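Local coordinates for putative capsular polysaccharide biosynthesis protein (Streptococcus pneumoniae serotype 4, PDB 6EWJ) that probably acts as a pyridoxal phosphate-dependent sugar aminotransferase in the biosynthesis of pneumococcal teichoic acid, at residues H350-P355 with A375-E380. Residues are numbered along the deposited sequence; the frame is centred on the assembly and turned at random.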
ATOM      1  N   HIS A 350      20.021  13.123   9.570  1.00 21.38           N
ATOM      2  CA  HIS A 350      19.812  12.615   8.220  1.00 21.12           C
ATOM      3  C   HIS A 350      21.184  12.497   7.558  1.00 21.81           C
ATOM      4  O   HIS A 350      21.749  13.530   7.122  1.00 21.94           O
ATOM      5  CB  HIS A 350      18.963  13.569   7.401  1.00 21.19           C
ATOM      6  CG  HIS A 350      17.595  13.803   7.954  1.00 20.75           C
ATOM      7  ND1 HIS A 350      17.365  14.687   8.976  1.00 21.11           N
ATOM      8  CD2 HIS A 350      16.407  13.238   7.665  1.00 20.85           C
ATOM      9  CE1 HIS A 350      16.080  14.694   9.271  1.00 20.94           C
ATOM     10  NE2 HIS A 350      15.479  13.795   8.512  1.00 21.25           N
ATOM     11  N   TYR A 351      21.768  11.307   7.481  1.00 22.01           N
ATOM     12  CA  TYR A 351      21.250  10.021   7.995  1.00 21.86           C
ATOM     13  C   TYR A 351      22.421   9.176   8.404  1.00 22.50           C
ATOM     14  O   TYR A 351      23.550   9.453   8.056  1.00 22.34           O
ATOM     15  CB  TYR A 351      20.587   9.208   6.911  1.00 21.78           C
ATOM     16  CG  TYR A 351      19.340   9.753   6.272  1.00 21.41           C
ATOM     17  CD1 TYR A 351      18.104   9.515   6.832  1.00 21.16           C
ATOM     18  CD2 TYR A 351      19.398  10.492   5.070  1.00 21.46           C
ATOM     19  CE1 TYR A 351      16.930   9.993   6.226  1.00 21.20           C
ATOM     20  CE2 TYR A 351      18.216  10.964   4.468  1.00 21.50           C
ATOM     21  CZ  TYR A 351      16.981  10.695   5.066  1.00 20.95           C
ATOM     22  OH  TYR A 351      15.760  11.156   4.477  1.00 20.81           O
ATOM     23  N   LYS A 352      22.138   8.125   9.179  1.00 23.15           N
ATOM     24  CA  LYS A 352      23.055   7.030   9.311  1.00 23.38           C
ATOM     25  C   LYS A 352      23.295   6.505   7.920  1.00 22.14           C
ATOM     26  O   LYS A 352      22.346   6.289   7.206  1.00 23.08           O
ATOM     27  CB  LYS A 352      22.417   5.890  10.103  1.00 24.15           C
ATOM     28  CG  LYS A 352      22.327   6.149  11.560  1.00 25.25           C
ATOM     29  CD  LYS A 352      22.043   4.829  12.291  1.00 25.74           C
ATOM     30  CE  LYS A 352      22.158   5.028  13.762  1.00 27.07           C
ATOM     31  NZ  LYS A 352      21.709   3.802  14.506  1.00 27.36           N
ATOM     32  N   PRO A 353      24.563   6.277   7.520  1.00 21.30           N
ATOM     33  CA  PRO A 353      24.787   5.704   6.216  1.00 20.23           C
ATOM     34  C   PRO A 353      24.207   4.281   6.248  1.00 19.74           C
ATOM     35  O   PRO A 353      24.208   3.640   7.304  1.00 19.77           O
ATOM     36  CB  PRO A 353      26.313   5.632   6.115  1.00 20.80           C
ATOM     37  CG  PRO A 353      26.786   6.685   7.039  1.00 21.41           C
ATOM     38  CD  PRO A 353      25.819   6.672   8.168  1.00 21.52           C
ATOM     39  N   LEU A 354      23.741   3.813   5.103  1.00 19.14           N
ATOM     40  CA  LEU A 354      23.086   2.498   5.013  1.00 18.76           C
ATOM     41  C   LEU A 354      23.917   1.362   5.635  1.00 19.43           C
ATOM     42  O   LEU A 354      23.352   0.576   6.341  1.00 18.86           O
ATOM     43  CB  LEU A 354      22.727   2.186   3.578  1.00 18.79           C
ATOM     44  CG  LEU A 354      21.723   3.203   2.976  1.00 18.23           C
ATOM     45  CD1 LEU A 354      21.365   2.721   1.587  1.00 18.36           C
ATOM     46  CD2 LEU A 354      20.424   3.386   3.758  1.00 17.80           C
ATOM     47  N   PRO A 355      25.267   1.356   5.427  1.00 19.76           N
ATOM     48  CA  PRO A 355      26.102   0.306   5.990  1.00 21.16           C
ATOM     49  C   PRO A 355      26.135   0.260   7.495  1.00 21.52           C
ATOM     50  O   PRO A 355      26.548  -0.743   8.003  1.00 21.98           O
ATOM     51  CB  PRO A 355      27.487   0.614   5.428  1.00 21.28           C
ATOM     52  CG  PRO A 355      27.214   1.346   4.164  1.00 20.64           C
ATOM     53  CD  PRO A 355      26.046   2.191   4.486  1.00 19.99           C
ATOM     54  N   ALA A 375      31.651  10.458   7.444  1.00 22.11           N
ATOM     55  CA  ALA A 375      32.131  11.739   7.951  1.00 22.77           C
ATOM     56  C   ALA A 375      31.005  12.779   7.864  1.00 22.38           C
ATOM     57  O   ALA A 375      30.865  13.604   8.757  1.00 22.81           O
ATOM     58  CB  ALA A 375      33.410  12.197   7.222  1.00 23.35           C
ATOM     59  N   PHE A 376      30.170  12.680   6.835  1.00 21.90           N
ATOM     60  CA  PHE A 376      28.983  13.557   6.720  1.00 21.88           C
ATOM     61  C   PHE A 376      28.015  13.361   7.861  1.00 21.35           C
ATOM     62  O   PHE A 376      27.564  14.321   8.463  1.00 21.99           O
ATOM     63  CB  PHE A 376      28.272  13.276   5.402  1.00 22.07           C
ATOM     64  CG  PHE A 376      27.072  14.134   5.153  1.00 22.66           C
ATOM     65  CD1 PHE A 376      25.814  13.740   5.611  1.00 22.86           C
ATOM     66  CD2 PHE A 376      27.190  15.322   4.441  1.00 23.89           C
ATOM     67  CE1 PHE A 376      24.680  14.511   5.355  1.00 23.53           C
ATOM     68  CE2 PHE A 376      26.060  16.110   4.186  1.00 24.29           C
ATOM     69  CZ  PHE A 376      24.806  15.704   4.640  1.00 23.71           C
ATOM     70  N   PHE A 377      27.720  12.094   8.133  1.00 20.89           N
ATOM     71  CA  PHE A 377      26.852  11.655   9.239  1.00 20.60           C
ATOM     72  C   PHE A 377      27.359  12.035  10.603  1.00 21.10           C
ATOM     73  O   PHE A 377      26.612  12.530  11.447  1.00 21.48           O
ATOM     74  CB  PHE A 377      26.673  10.141   9.183  1.00 20.67           C
ATOM     75  CG  PHE A 377      26.318   9.508  10.505  1.00 20.76           C
ATOM     76  CD1 PHE A 377      25.037   9.684  11.071  1.00 20.45           C
ATOM     77  CD2 PHE A 377      27.245   8.706  11.187  1.00 21.06           C
ATOM     78  CE1 PHE A 377      24.721   9.138  12.311  1.00 20.63           C
ATOM     79  CE2 PHE A 377      26.915   8.167  12.414  1.00 21.36           C
ATOM     80  CZ  PHE A 377      25.640   8.365  12.965  1.00 21.12           C
ATOM     81  N   GLU A 378      28.634  11.801  10.828  1.00 21.67           N
ATOM     82  CA  GLU A 378      29.244  12.009  12.123  1.00 22.70           C
ATOM     83  C   GLU A 378      28.949  13.348  12.853  1.00 22.52           C
ATOM     84  O   GLU A 378      28.752  13.352  14.079  1.00 23.19           O
ATOM     85  CB  GLU A 378      30.776  11.842  11.994  1.00 24.12           C
ATOM     86  CG  GLU A 378      31.474  11.606  13.314  1.00 25.72           C
ATOM     87  CD  GLU A 378      32.996  11.617  13.224  1.00 26.89           C
ATOM     88  OE1 GLU A 378      33.573  11.722  12.124  1.00 27.91           O
ATOM     89  OE2 GLU A 378      33.612  11.474  14.284  1.00 28.75           O
ATOM     90  N   ASN A 379      28.966  14.461  12.122  1.00 22.04           N
ATOM     91  CA  ASN A 379      28.784  15.794  12.715  1.00 21.95           C
ATOM     92  C   ASN A 379      27.489  16.493  12.236  1.00 21.31           C
ATOM     93  O   ASN A 379      27.340  17.692  12.388  1.00 21.25           O
ATOM     94  CB  ASN A 379      30.006  16.672  12.466  1.00 22.52           C
ATOM     95  CG  ASN A 379      30.283  16.923  10.999  1.00 22.16           C
ATOM     96  OD1 ASN A 379      29.906  16.130  10.124  1.00 21.45           O
ATOM     97  ND2 ASN A 379      30.977  17.997  10.719  1.00 22.56           N
ATOM     98  N   GLU A 380      26.560  15.709  11.710  1.00 20.27           N
ATOM     99  CA  GLU A 380      25.369  16.223  11.102  1.00 20.00           C
ATOM    100  C   GLU A 380      24.270  16.355  12.138  1.00 20.25           C
ATOM    101  O   GLU A 380      24.034  15.413  12.931  1.00 20.53           O
ATOM    102  CB  GLU A 380      24.924  15.332   9.946  1.00 19.40           C
ATOM    103  CG  GLU A 380      23.860  15.946   9.046  1.00 18.96           C
ATOM    104  CD  GLU A 380      22.446  15.908   9.616  1.00 18.87           C
ATOM    105  OE1 GLU A 380      22.080  14.947  10.332  1.00 18.65           O
ATOM    106  OE2 GLU A 380      21.642  16.833   9.330  1.00 19.24           O
TER
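The Phe376 ring receives the backbone oxygen of His350 at its edge, close to the ring plane, with CE1 of Phe376 3.6 Å from O of His350. Phe377 is met obliquely by a mixed strip of backbone and proline ring: Tyr351 O lies 3.4 Å from Phe377 CD1, Lys352 CA comes next, and CD of Pro353 packs 3.7 Å from CG of Phe377. On the loop itself, CB of His350 sits over the centre of one face of the Tyr351 ring, 3.8 Å above its plane, across a cis peptide bond, and CZ of Tyr351 lies in plane at the edge of the His350 ring. Because CG of Phe377 stands anti to its backbone N (chi1 156°), the ring reaches across to this strip, where the side chains of Pro353 and Phe377 cross at about a right angle. Lys352 runs alongside Phe377 in the same direction, its CG 3.9 Å from Phe377 CE1, and its extended chain carries NZ to a salt bridge with Glu254 of the second subunit.

The polar link is the bond from His350 N to Glu380 OE1, 2.9 Å long and moderately bent (152°), reaching the oxygen from above the carboxylate plane. A bend at chi2 (-78°) turns the acid toward that N-H, while Thr382 OG1 bonds both Glu380 OE2 and His350 ND1, tying the two side chains through one hydroxyl.

The arrangement illustrates how a cofactor-site loop packs against helix 371-378: Tyr351 binds pyridoxal phosphate, absent from this apo chain, and its ring touches His179. Ile322 of strand 321-325 touches His350, Phe376 and Glu380, the last of which opens strand 380-383.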